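Local coordinates for putative ABC transporter, periplasmic binding protein, amino acid (Neisseria gonorrhoeae, PDB 2YJP) that binds L-cysteine, probably delivering it as the solute receptor of an ABC transporter that takes up this amino acid, at residues 192-197 with 209-214; 144-149 with 173-178; 166-171 with 198-203; 217-220 with 225-228. The protein carries 1 engineered substitution. All blocks are in the same frame, centred on the assembly; numbering follows the deposited sequence.

Contact 1. Residues 192-197 with 209-214. With ZN (zinc ion), chain G; ZN (zinc ion), chain J; CYS (cysteine), chain D.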
loop_
_atom_site.group_PDB
_atom_site.type_symbol
_atom_site.label_atom_id
_atom_site.label_comp_id
_atom_site.label_asym_id
_atom_site.label_seq_id
_atom_site.Cartn_x
_atom_site.Cartn_y
_atom_site.Cartn_z
ATOM N N ASP A 192 -6.393 -10.453 8.710
ATOM C CA ASP A 192 -5.956 -10.557 7.276
ATOM C C ASP A 192 -6.241 -9.298 6.429
ATOM O O ASP A 192 -5.408 -8.877 5.656
ATOM C CB ASP A 192 -6.621 -11.760 6.605
ATOM C CG ASP A 192 -6.041 -13.117 7.078
ATOM O OD1 ASP A 192 -5.173 -13.076 7.945
ATOM O OD2 ASP A 192 -6.404 -14.237 6.566
ATOM N N GLN A 193 -7.419 -8.692 6.612
ATOM C CA GLN A 193 -7.937 -7.652 5.770
ATOM C C GLN A 193 -8.008 -6.292 6.474
ATOM O O GLN A 193 -8.254 -6.258 7.718
ATOM C CB GLN A 193 -9.359 -8.035 5.385
ATOM C CG GLN A 193 -9.446 -9.377 4.751
ATOM C CD GLN A 193 -10.881 -9.664 4.219
ATOM O OE1 GLN A 193 -11.471 -8.829 3.537
ATOM N NE2 GLN A 193 -11.426 -10.837 4.543
ATOM N N ASN A 194 -7.903 -5.194 5.713
ATOM C CA ASN A 194 -8.011 -3.881 6.334
ATOM C C ASN A 194 -9.372 -3.631 6.957
ATOM O O ASN A 194 -9.428 -3.106 8.031
ATOM C CB ASN A 194 -7.602 -2.702 5.399
ATOM C CG ASN A 194 -6.080 -2.706 5.105
ATOM O OD1 ASN A 194 -5.281 -2.633 6.041
ATOM N ND2 ASN A 194 -5.686 -2.881 3.811
ATOM N N THR A 195 -10.445 -3.945 6.245
ATOM C CA THR A 195 -11.805 -3.742 6.725
ATOM C C THR A 195 -12.013 -4.420 8.071
ATOM O O THR A 195 -12.495 -3.793 8.988
ATOM C CB THR A 195 -12.828 -4.265 5.703
ATOM O OG1 THR A 195 -12.654 -3.524 4.487
ATOM C CG2 THR A 195 -14.292 -4.008 6.215
ATOM N N GLU A 196 -11.598 -5.677 8.208
ATOM C CA GLU A 196 -11.660 -6.346 9.519
ATOM C C GLU A 196 -10.891 -5.573 10.575
ATOM O O GLU A 196 -11.399 -5.385 11.700
ATOM C CB GLU A 196 -11.082 -7.757 9.511
ATOM C CG GLU A 196 -11.822 -8.804 8.749
ATOM C CD GLU A 196 -10.959 -10.100 8.658
ATOM O OE1 GLU A 196 -9.710 -10.034 8.306
ATOM O OE2 GLU A 196 -11.539 -11.194 8.938
ATOM N N THR A 197 -9.686 -5.135 10.226
ATOM C CA THR A 197 -8.809 -4.493 11.207
ATOM C C THR A 197 -9.416 -3.173 11.747
ATOM O O THR A 197 -9.470 -2.932 12.958
ATOM C CB THR A 197 -7.422 -4.239 10.606
ATOM O OG1 THR A 197 -6.925 -5.466 10.053
ATOM C CG2 THR A 197 -6.446 -3.747 11.695
ATOM N N LEU A 209 -4.632 1.249 16.585
ATOM C CA LEU A 209 -4.337 0.500 15.401
ATOM C C LEU A 209 -3.176 1.177 14.684
ATOM O O LEU A 209 -3.181 2.389 14.480
ATOM C CB LEU A 209 -5.581 0.447 14.522
ATOM C CG LEU A 209 -5.534 -0.284 13.191
ATOM C CD1 LEU A 209 -6.937 -0.498 12.600
ATOM C CD2 LEU A 209 -4.604 0.460 12.153
ATOM N N ALA A 210 -2.174 0.403 14.323
ATOM C CA ALA A 210 -1.007 0.936 13.650
ATOM C C ALA A 210 -0.991 0.527 12.173
ATOM O O ALA A 210 -1.346 -0.614 11.840
ATOM C CB ALA A 210 0.246 0.449 14.348
ATOM N N HIS A 211 -0.555 1.453 11.319
ATOM C CA HIS A 211 -0.537 1.256 9.845
ATOM C C HIS A 211 0.214 2.428 9.195
ATOM O O HIS A 211 0.698 3.331 9.901
ATOM C CB HIS A 211 -1.994 1.262 9.289
ATOM C CG HIS A 211 -2.227 0.280 8.184
ATOM N ND1 HIS A 211 -1.378 0.159 7.103
ATOM C CD2 HIS A 211 -3.218 -0.620 7.987
ATOM C CE1 HIS A 211 -1.835 -0.774 6.288
ATOM N NE2 HIS A 211 -2.952 -1.260 6.801
ATOM N N ASP A 212 0.265 2.434 7.853
ATOM C CA ASP A 212 0.829 3.532 7.075
ATOM C C ASP A 212 0.110 4.794 7.528
ATOM O O ASP A 212 -1.115 4.809 7.574
ATOM C CB ASP A 212 0.597 3.307 5.532
ATOM C CG ASP A 212 1.521 2.242 4.936
ATOM O OD1 ASP A 212 2.405 1.749 5.684
ATOM O OD2 ASP A 212 1.379 1.875 3.693
ATOM N N ASN A 213 0.827 5.875 7.815
ATOM C CA ASN A 213 0.113 7.075 8.311
ATOM C C ASN A 213 -0.860 7.693 7.305
ATOM O O ASN A 213 -1.952 8.162 7.695
ATOM C CB ASN A 213 1.038 8.145 8.937
ATOM C CG ASN A 213 2.162 8.652 7.978
ATOM O OD1 ASN A 213 2.110 8.512 6.737
ATOM N ND2 ASN A 213 3.183 9.285 8.592
ATOM N N ALA A 214 -0.473 7.680 6.032
ATOM C CA ALA A 214 -1.325 8.184 4.985
ATOM C C ALA A 214 -2.656 7.424 4.964
ATOM O O ALA A 214 -3.688 8.004 4.766
ATOM C CB ALA A 214 -0.594 8.048 3.591
HETATM ZN ZN ZN G . -6.941 -14.152 4.645
HETATM ZN ZN ZN J . -10.639 -12.906 9.097
HETATM N N CYS D . 2.675 -0.238 2.592
HETATM C CA CYS D . 2.670 -1.094 3.801
HETATM C C CYS D . 3.266 -2.464 3.470
HETATM O O CYS D . 3.723 -2.676 2.306
HETATM C CB CYS D . 1.263 -1.299 4.344
HETATM S SG CYS D . 0.092 -1.991 3.163
HETATM O OXT CYS D . 3.301 -3.322 4.357
HETATM O O HOH W 1 -8.312 -12.594 9.725
HETATM O O HOH W 2 -11.968 -13.803 10.971
#

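Contact 2. Residues 144-149 with 173-178. With CYS (cysteine), chain D.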
loop_
_atom_site.group_PDB
_atom_site.type_symbol
_atom_site.label_atom_id
_atom_site.label_comp_id
_atom_site.label_asym_id
_atom_site.label_seq_id
_atom_site.Cartn_x
_atom_site.Cartn_y
_atom_site.Cartn_z
ATOM N N VAL A 144 6.177 6.649 2.652
ATOM C CA VAL A 144 5.264 6.623 3.732
ATOM C C VAL A 144 5.964 6.210 5.044
ATOM O O VAL A 144 6.925 5.460 5.068
ATOM C CB VAL A 144 3.995 5.717 3.346
ATOM C CG1 VAL A 144 4.128 4.366 3.688
ATOM C CG2 VAL A 144 2.871 6.082 4.137
ATOM N N ALA A 145 5.458 6.737 6.144
ATOM C CA ALA A 145 5.908 6.399 7.478
ATOM C C ALA A 145 4.714 5.718 8.156
ATOM O O ALA A 145 3.575 5.864 7.686
ATOM C CB ALA A 145 6.290 7.671 8.226
ATOM N N LEU A 146 4.965 4.990 9.233
ATOM C CA LEU A 146 3.921 4.450 10.053
ATOM C C LEU A 146 3.380 5.465 11.053
ATOM O O LEU A 146 4.075 6.407 11.497
ATOM C CB LEU A 146 4.413 3.190 10.789
ATOM C CG LEU A 146 4.950 2.035 9.884
ATOM C CD1 LEU A 146 5.587 0.917 10.726
ATOM C CD2 LEU A 146 3.829 1.559 8.917
ATOM N N GLY A 147 2.129 5.250 11.453
ATOM C CA GLY A 147 1.509 6.061 12.491
ATOM C C GLY A 147 0.603 5.193 13.313
ATOM O O GLY A 147 0.467 4.019 13.065
ATOM N N VAL A 148 0.024 5.756 14.357
ATOM C CA VAL A 148 -0.919 4.985 15.187
ATOM C C VAL A 148 -2.215 5.763 15.377
ATOM O O VAL A 148 -2.156 6.953 15.725
ATOM C CB VAL A 148 -0.297 4.697 16.584
ATOM C CG1 VAL A 148 -1.317 3.903 17.457
ATOM C CG2 VAL A 148 1.008 3.960 16.401
ATOM N N VAL A 149 -3.373 5.098 15.160
ATOM C CA VAL A 149 -4.663 5.770 15.343
ATOM C C VAL A 149 -5.393 5.189 16.564
ATOM O O VAL A 149 -5.275 3.961 16.840
ATOM C CB VAL A 149 -5.537 5.727 14.103
ATOM C CG1 VAL A 149 -6.087 4.246 13.766
ATOM C CG2 VAL A 149 -6.680 6.742 14.225
ATOM N N THR A 173 1.781 -6.520 7.328
ATOM C CA THR A 173 2.160 -5.177 6.987
ATOM C C THR A 173 3.475 -4.773 7.668
ATOM O O THR A 173 3.989 -5.456 8.567
ATOM C CB THR A 173 1.058 -4.131 7.368
ATOM O OG1 THR A 173 0.759 -4.189 8.767
ATOM C CG2 THR A 173 -0.229 -4.324 6.529
ATOM N N THR A 174 4.018 -3.642 7.233
ATOM C CA THR A 174 5.215 -3.080 7.880
ATOM C C THR A 174 4.877 -2.695 9.314
ATOM O O THR A 174 5.725 -2.856 10.177
ATOM C CB THR A 174 5.752 -1.869 7.153
ATOM O OG1 THR A 174 4.643 -1.039 6.810
ATOM C CG2 THR A 174 6.557 -2.291 5.835
ATOM N N ALA A 175 3.635 -2.274 9.603
ATOM C CA ALA A 175 3.315 -2.016 11.036
ATOM C C ALA A 175 3.411 -3.278 11.891
ATOM O O ALA A 175 3.943 -3.222 13.008
ATOM C CB ALA A 175 1.992 -1.336 11.231
ATOM N N ASP A 176 2.867 -4.392 11.367
ATOM C CA ASP A 176 2.988 -5.714 11.998
ATOM C C ASP A 176 4.467 -6.032 12.208
ATOM O O ASP A 176 4.872 -6.387 13.314
ATOM C CB ASP A 176 2.328 -6.750 11.054
ATOM C CG ASP A 176 2.374 -8.167 11.576
ATOM O OD1 ASP A 176 2.833 -8.435 12.727
ATOM O OD2 ASP A 176 1.944 -9.036 10.786
ATOM N N ALA A 177 5.289 -5.878 11.163
ATOM C CA ALA A 177 6.719 -6.229 11.286
ATOM C C ALA A 177 7.478 -5.292 12.284
ATOM O O ALA A 177 8.268 -5.721 13.125
ATOM C CB ALA A 177 7.405 -6.197 9.928
ATOM N N PHE A 178 7.163 -4.028 12.215
ATOM C CA PHE A 178 7.755 -3.067 13.115
ATOM C C PHE A 178 7.558 -3.369 14.622
ATOM O O PHE A 178 8.525 -3.410 15.380
ATOM C CB PHE A 178 7.222 -1.678 12.807
ATOM C CG PHE A 178 7.797 -0.599 13.690
ATOM C CD1 PHE A 178 9.109 -0.164 13.507
ATOM C CD2 PHE A 178 7.028 -0.010 14.683
ATOM C CE1 PHE A 178 9.674 0.868 14.316
ATOM C CE2 PHE A 178 7.571 1.034 15.490
ATOM C CZ PHE A 178 8.919 1.452 15.303
HETATM N N CYS D . 2.675 -0.238 2.592
HETATM C CA CYS D . 2.670 -1.094 3.801
HETATM C C CYS D . 3.266 -2.464 3.470
HETATM O O CYS D . 3.723 -2.676 2.306
HETATM C CB CYS D . 1.263 -1.299 4.344
HETATM S SG CYS D . 0.092 -1.991 3.163
HETATM O OXT CYS D . 3.301 -3.322 4.357
#

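Contact 3. Residues 166-171 with 198-203. With ZN (zinc ion), chain H; EDO (1,2-ethanediol), chain K.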
loop_
_atom_site.group_PDB
_atom_site.type_symbol
_atom_site.label_atom_id
_atom_site.label_comp_id
_atom_site.label_asym_id
_atom_site.label_seq_id
_atom_site.Cartn_x
_atom_site.Cartn_y
_atom_site.Cartn_z
ATOM N N THR A 166 -4.270 -4.136 23.882
ATOM C CA THR A 166 -4.082 -4.731 22.583
ATOM C C THR A 166 -3.913 -3.692 21.462
ATOM O O THR A 166 -4.667 -2.729 21.406
ATOM C CB THR A 166 -5.264 -5.696 22.284
ATOM O OG1 THR A 166 -5.218 -6.798 23.198
ATOM C CG2 THR A 166 -5.210 -6.275 20.878
ATOM N N LEU A 167 -2.915 -3.890 20.597
ATOM C CA LEU A 167 -2.757 -3.070 19.395
ATOM C C LEU A 167 -3.203 -3.859 18.181
ATOM O O LEU A 167 -2.832 -5.035 18.028
ATOM C CB LEU A 167 -1.293 -2.614 19.237
ATOM C CG LEU A 167 -0.890 -1.770 18.048
ATOM C CD1 LEU A 167 -1.558 -0.374 18.056
ATOM C CD2 LEU A 167 0.634 -1.659 18.036
ATOM N N LEU A 168 -4.041 -3.233 17.344
ATOM C CA LEU A 168 -4.502 -3.870 16.100
ATOM C C LEU A 168 -3.552 -3.598 14.916
ATOM O O LEU A 168 -3.066 -2.464 14.725
ATOM C CB LEU A 168 -5.885 -3.350 15.731
ATOM C CG LEU A 168 -6.914 -3.657 16.821
ATOM C CD1 LEU A 168 -8.219 -2.914 16.651
ATOM C CD2 LEU A 168 -7.180 -5.131 16.808
ATOM N N VAL A 169 -3.252 -4.640 14.147
ATOM C CA VAL A 169 -2.526 -4.441 12.926
ATOM C C VAL A 169 -3.121 -5.361 11.844
ATOM O O VAL A 169 -3.658 -6.467 12.158
ATOM C CB VAL A 169 -0.989 -4.797 13.059
ATOM C CG1 VAL A 169 -0.254 -3.789 13.914
ATOM C CG2 VAL A 169 -0.758 -6.275 13.557
ATOM N N ASN A 170 -2.978 -4.916 10.588
ATOM C CA ASN A 170 -3.288 -5.745 9.435
ATOM C C ASN A 170 -2.122 -6.723 9.301
ATOM O O ASN A 170 -0.958 -6.285 9.244
ATOM C CB ASN A 170 -3.524 -4.865 8.219
ATOM C CG ASN A 170 -3.764 -5.635 6.912
ATOM O OD1 ASN A 170 -3.375 -5.246 5.927
ATOM N ND2 ASN A 170 -4.471 -6.644 6.926
ATOM N N LYS A 171 -2.421 -8.030 9.348
ATOM C CA LYS A 171 -1.398 -9.018 9.248
ATOM C C LYS A 171 -0.510 -8.812 7.983
ATOM O O LYS A 171 -1.039 -8.601 6.884
ATOM C CB LYS A 171 -2.014 -10.453 9.304
ATOM C CG LYS A 171 -0.965 -11.569 9.144
ATOM C CD LYS A 171 -1.500 -12.993 9.507
ATOM C CE LYS A 171 -0.585 -14.092 8.926
ATOM N NZ LYS A 171 -1.260 -15.479 8.890
ATOM N N PHE A 198 -9.919 -2.353 10.852
ATOM C CA PHE A 198 -10.515 -1.119 11.272
ATOM C C PHE A 198 -11.884 -1.367 11.967
ATOM O O PHE A 198 -12.196 -0.678 12.921
ATOM C CB PHE A 198 -10.642 -0.162 10.114
ATOM C CG PHE A 198 -9.365 0.419 9.687
ATOM C CD1 PHE A 198 -8.845 1.574 10.316
ATOM C CD2 PHE A 198 -8.631 -0.163 8.643
ATOM C CE1 PHE A 198 -7.652 2.128 9.919
ATOM C CE2 PHE A 198 -7.414 0.421 8.228
ATOM C CZ PHE A 198 -6.939 1.577 8.843
ATOM N N ASP A 199 -12.669 -2.339 11.486
ATOM C CA ASP A 199 -13.868 -2.754 12.196
ATOM C C ASP A 199 -13.507 -3.198 13.620
ATOM O O ASP A 199 -14.231 -2.908 14.546
ATOM C CB ASP A 199 -14.664 -3.895 11.505
ATOM C CG ASP A 199 -15.443 -3.439 10.247
ATOM O OD1 ASP A 199 -15.717 -2.211 10.073
ATOM O OD2 ASP A 199 -15.811 -4.329 9.409
ATOM N N ALA A 200 -12.414 -3.915 13.812
ATOM C CA ALA A 200 -12.136 -4.342 15.173
ATOM C C ALA A 200 -11.818 -3.139 16.055
ATOM O O ALA A 200 -12.000 -3.185 17.275
ATOM C CB ALA A 200 -11.006 -5.336 15.205
ATOM N N LEU A 201 -11.363 -2.052 15.436
ATOM C CA LEU A 201 -10.990 -0.875 16.213
ATOM C C LEU A 201 -12.259 -0.146 16.611
ATOM O O LEU A 201 -12.464 0.189 17.813
ATOM C CB LEU A 201 -9.983 0.009 15.456
ATOM C CG LEU A 201 -9.675 1.338 16.171
ATOM C CD1 LEU A 201 -8.754 1.118 17.361
ATOM C CD2 LEU A 201 -9.127 2.349 15.188
ATOM N N LYS A 202 -13.164 -0.002 15.629
ATOM C CA LYS A 202 -14.522 0.514 15.905
ATOM C C LYS A 202 -15.226 -0.279 17.008
ATOM O O LYS A 202 -15.959 0.310 17.817
ATOM C CB LYS A 202 -15.394 0.550 14.622
ATOM C CG LYS A 202 -15.132 1.764 13.686
ATOM C CD LYS A 202 -15.374 1.466 12.224
ATOM C CE LYS A 202 -16.795 1.209 11.930
ATOM N NZ LYS A 202 -17.116 1.166 10.464
ATOM N N ASP A 203 -15.053 -1.616 17.016
ATOM C CA ASP A 203 -15.692 -2.468 18.017
ATOM C C ASP A 203 -14.953 -2.484 19.383
ATOM O O ASP A 203 -15.377 -3.174 20.299
ATOM C CB ASP A 203 -15.803 -3.885 17.495
ATOM C CG ASP A 203 -16.808 -4.019 16.315
ATOM O OD1 ASP A 203 -17.676 -3.143 16.087
ATOM O OD2 ASP A 203 -16.717 -5.042 15.574
HETATM ZN ZN ZN H . -18.363 -4.857 13.675
HETATM C C1 EDO K . -17.967 3.427 17.524
HETATM O O1 EDO K . -16.551 3.155 17.764
HETATM C C2 EDO K . -18.261 4.880 17.909
HETATM O O2 EDO K . -17.120 5.759 17.772
#

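Contact 4. Residues 217-220 with 225-228. With EDO (1,2-ethanediol), chain K.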
loop_
_atom_site.group_PDB
_atom_site.type_symbol
_atom_site.label_atom_id
_atom_site.label_comp_id
_atom_site.label_asym_id
_atom_site.label_seq_id
_atom_site.Cartn_x
_atom_site.Cartn_y
_atom_site.Cartn_z
ATOM N N TRP A 217 -4.546 8.793 8.127
ATOM C CA TRP A 217 -5.119 10.111 7.906
ATOM C C TRP A 217 -6.409 10.012 7.045
ATOM O O TRP A 217 -7.378 10.712 7.317
ATOM C CB TRP A 217 -4.124 11.077 7.262
ATOM C CG TRP A 217 -2.851 11.336 8.114
ATOM C CD1 TRP A 217 -2.771 11.469 9.491
ATOM C CD2 TRP A 217 -1.517 11.578 7.622
ATOM N NE1 TRP A 217 -1.476 11.740 9.874
ATOM C CE2 TRP A 217 -0.678 11.792 8.761
ATOM C CE3 TRP A 217 -0.947 11.587 6.355
ATOM C CZ2 TRP A 217 0.723 12.044 8.650
ATOM C CZ3 TRP A 217 0.459 11.834 6.244
ATOM C CH2 TRP A 217 1.267 12.056 7.389
ATOM N N ALA A 218 -6.406 9.135 6.048
ATOM C CA ALA A 218 -7.540 9.067 5.089
ATOM C C ALA A 218 -8.742 8.420 5.766
ATOM O O ALA A 218 -9.910 8.841 5.572
ATOM C CB ALA A 218 -7.154 8.266 3.836
ATOM N N TRP A 219 -8.444 7.398 6.573
ATOM C CA TRP A 219 -9.475 6.734 7.326
ATOM C C TRP A 219 -10.079 7.667 8.411
ATOM O O TRP A 219 -11.289 7.725 8.559
ATOM C CB TRP A 219 -8.935 5.442 7.921
ATOM C CG TRP A 219 -9.995 4.658 8.622
ATOM C CD1 TRP A 219 -10.906 3.833 8.048
ATOM C CD2 TRP A 219 -10.274 4.662 10.023
ATOM N NE1 TRP A 219 -11.726 3.275 9.022
ATOM C CE2 TRP A 219 -11.354 3.776 10.243
ATOM C CE3 TRP A 219 -9.676 5.280 11.127
ATOM C CZ2 TRP A 219 -11.898 3.537 11.537
ATOM C CZ3 TRP A 219 -10.178 4.993 12.420
ATOM C CH2 TRP A 219 -11.298 4.153 12.597
ATOM N N ALA A 220 -9.245 8.375 9.173
ATOM C CA ALA A 220 -9.712 9.210 10.297
ATOM C C ALA A 220 -10.580 10.381 9.829
ATOM O O ALA A 220 -11.513 10.839 10.530
ATOM C CB ALA A 220 -8.471 9.738 11.131
ATOM N N ASN A 225 -14.319 10.159 15.288
ATOM C CA ASN A 225 -14.102 9.851 16.706
ATOM C C ASN A 225 -12.707 9.282 16.968
ATOM O O ASN A 225 -12.327 8.962 18.124
ATOM C CB ASN A 225 -15.213 8.931 17.235
ATOM C CG ASN A 225 -16.536 9.679 17.461
ATOM O OD1 ASN A 225 -16.573 10.902 17.570
ATOM N ND2 ASN A 225 -17.601 8.949 17.563
ATOM N N PHE A 226 -11.931 9.156 15.887
ATOM C CA PHE A 226 -10.553 8.733 15.954
ATOM C C PHE A 226 -9.582 9.815 15.523
ATOM O O PHE A 226 -9.928 10.678 14.686
ATOM C CB PHE A 226 -10.384 7.460 15.146
ATOM C CG PHE A 226 -11.221 6.331 15.696
ATOM C CD1 PHE A 226 -10.709 5.510 16.712
ATOM C CD2 PHE A 226 -12.539 6.164 15.262
ATOM C CE1 PHE A 226 -11.499 4.491 17.283
ATOM C CE2 PHE A 226 -13.370 5.155 15.815
ATOM C CZ PHE A 226 -12.849 4.288 16.838
ATOM N N GLU A 227 -8.397 9.800 16.125
ATOM C CA GLU A 227 -7.327 10.672 15.646
ATOM C C GLU A 227 -6.023 9.913 15.491
ATOM O O GLU A 227 -5.747 8.918 16.221
ATOM C CB GLU A 227 -7.138 11.903 16.558
ATOM C CG GLU A 227 -6.665 11.620 17.978
ATOM C CD GLU A 227 -6.621 12.867 18.853
ATOM O OE1 GLU A 227 -7.169 13.929 18.504
ATOM O OE2 GLU A 227 -6.084 12.844 19.951
ATOM N N VAL A 228 -5.219 10.381 14.535
ATOM C CA VAL A 228 -3.879 9.815 14.372
ATOM C C VAL A 228 -2.931 10.531 15.371
ATOM O O VAL A 228 -2.203 11.461 15.034
ATOM C CB VAL A 228 -3.449 9.833 12.922
ATOM C CG1 VAL A 228 -2.159 8.995 12.779
ATOM C CG2 VAL A 228 -4.626 9.302 11.970
HETATM C C1 EDO K . -17.967 3.427 17.524
HETATM O O1 EDO K . -16.551 3.155 17.764
HETATM C C2 EDO K . -18.261 4.880 17.909
HETATM O O2 EDO K . -17.120 5.759 17.772
HETATM O O HOH W 3 -1.211 12.581 12.813
#

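Contact 1. Residues 192-197 with 209-214
Torsions on both sides bring Asn194 and His211 together: CG of Asn194 stands anti to its carbonyl carbon, at the start of helix 194-202, and an uncommon chi1 of -142° swings the His211 imidazole out from strand 208-212 to meet it. His211 NE2 donates to Asn194 OD1 over 2.8 Å. The amide oxygen lies in the ring plane, whereas the ring nitrogen sits 27° off the carbonyl plane. ND1 meanwhile accepts from Asp212 N at 2.9 Å, so both nitrogens are used and the ring's rotation is fixed. Histidine suits the place because it can donate at one nitrogen and accept at the other. Its CE1 comes to 3.7 Å from CB of the bound cysteine, whose amino N gives a 2.7 Å hydrogen bond to Asp212 OD2. One turn along the helix, Thr197 OG1 bonds back to Gln193 O at 2.8 Å, and its methyl CG2 presses tightly on Leu209 CD1, 3.4 Å away. Strand 208-212 runs between strands 166-170 and 142-151 in the sheet; helix 194-202 packs against the face carrying Leu209 and His211, while Ala210 points to the other face and touches helix 174-182.

Contact 2. Residues 144-149 with 173-178
The amino-acid pocket of this solute-binding protein fold is closed on one side by the N-terminus of helix 174-182, and Leu146 of strand 142-151 packs beneath that helix's first turns. Strand and helix segments run almost perpendicular, at 89°. Leu146 touches Thr174, Ala175 and, one turn on, Phe178. With chi1 of -57°, its CG lies anti to the carbonyl carbon and the forked end faces the helix. Branch CD2 comes to 3.4 Å from Thr174 OG1 and 4.1 Å from Ala175 CB, and branch CD1 reaches farther along. Alanine suits position 175 because its small side chain lets the leucine approach the helix backbone. The same turn holds the ligand: Thr174 N donates to OXT of the bound cysteine at 3.0 Å, and the helix dipole would be expected to favour that carboxylate. Arg109 and Arg131 also hydrogen-bond to the ligand, probably at the carboxylate. Thr173, the N-cap, accepts a weak 3.4 Å bond at OG1 from Asp176 N. Phe178 adds the last apolar piece, its side chain running past that of Leu146 in the opposite direction. Here Leu146 CD1 sits 3.7 Å from both Ala175 CA and Phe178 CB.

Contact 3. Residues 166-171 with 198-203
Leu168 points from strand 166-170 straight at helix 194-202 and meets it with the fork of its side chain, covering the backbone between Ala200 and Leu201 more than the tips of their side chains. Its CG stands anti to the carbonyl carbon (chi1 -60°), which carries the two methyl groups up to the helix. CD1 does most of the touching: it lies 3.7 Å from Ala200 C and a tight 3.5 Å from Leu201 CA. The same methyl is 3.6 Å from Leu201 CB, reached alongside, since Leu201 leaves the helix obliquely to the contact. Ala200 faces the strand directly, and its CB comes to 4.0 Å from Leu168 CD1. A small residue there lets the helix settle close to the sheet, and both branches of the leucine lie against that methyl, CD1 the nearer. A chi1 of 174° turns the branched end of Leu201 away from its own N and on to Trp219 of helix 213-222.

The far side of the helix is polar. Lys202 NZ forms a long salt bridge with Asp199 OD1, 3.7 Å, and Asp203 OD2 lies 2.5 Å from a zinc ion; Asp199 and Asp203 both belong to a zinc site of this protein. Buried leucine and alanine inside, charged residues outside, is the usual division of an amphipathic helix. Helix 194-202 links strand 187-191 to strand 208-212, and strand 166-170 lies between those two and parallel to both, making this the packing of a beta-alpha-beta crossover over its central strand, as in the alpha/beta lobes of periplasmic binding proteins.

Contact 4. Residues 217-220 with 225-228
Trp219 and Phe226 form the aromatic half of this contact, while Val228 packs on Trp217 and Ala220. The outer rim of the Trp219 six-membered ring reaches over one face of Phe226, with CH2 3.6 Å from CD2 and displaced toward the rim of the phenyl. The planes make 51° and the centroids are 5.2 Å apart, an oblique meeting. Trp219 gets there because its CG is anti to the backbone N (chi1 -175°), which sends the indole along the helix side toward the strand. Val228 crosses Trp217 at about a right angle: its CG2 lies 3.8 Å from Trp217 CD1 and also 4.0 Å from Ala220 CB. That alanine faces the strand, and its single methyl lets the backbones come close, with Ala220 and Phe226 CA atoms 5.7 Å apart.

The two segments form the second half of a beta-alpha-beta unit: strand 208-212, helix 213-222, strand 226-230, with antiparallel strand 142-151 between the two strands. Phe226 and Val228 point toward the helix, while Glu227 between them points away.

A water bridges the two segments at the Trp217-Val228 end, accepting from Trp217 NE1 at 3.1 Å and donating to Val228 O at 2.7 Å. Tryptophan suits this partly exposed position, since its carbon atoms pack on Val228 while its N-H, in the ring plane, binds water. Farther out, Trp219 also meets the Phe198 ring, Leu201 and Lys202 of helix 194-202, and Phe226 and Val228 also touch Val149 of the adjoining strand 142-151. Trp217 and Ala218 both rest against Tyr279 of helix 276-279.

Overall arrangement
Contacts 1, 2 and 3 are buried, whereas contact 4 lies at the surface and is made by partly exposed residues. All four reach one mixed sheet. Contacts 1 and 3 share helix 194-202, at its start and its end; contacts 1 and 4 share helix 213-222. Chemistry follows place: contact 1 joins its segments by a His-Asn hydrogen bond beside a tight methyl contact; contact 2 packs them through Leu146 alone and keeps its polar bond for the ligand. Contact 3 is purely aliphatic, the Leu168 side chain being about 14 Å from the bound cysteine. Contact 4 relies on large aromatic rings and one bridging water, and Trp219 and Phe226 also touch Phe198 or Leu201 of segment 198-203.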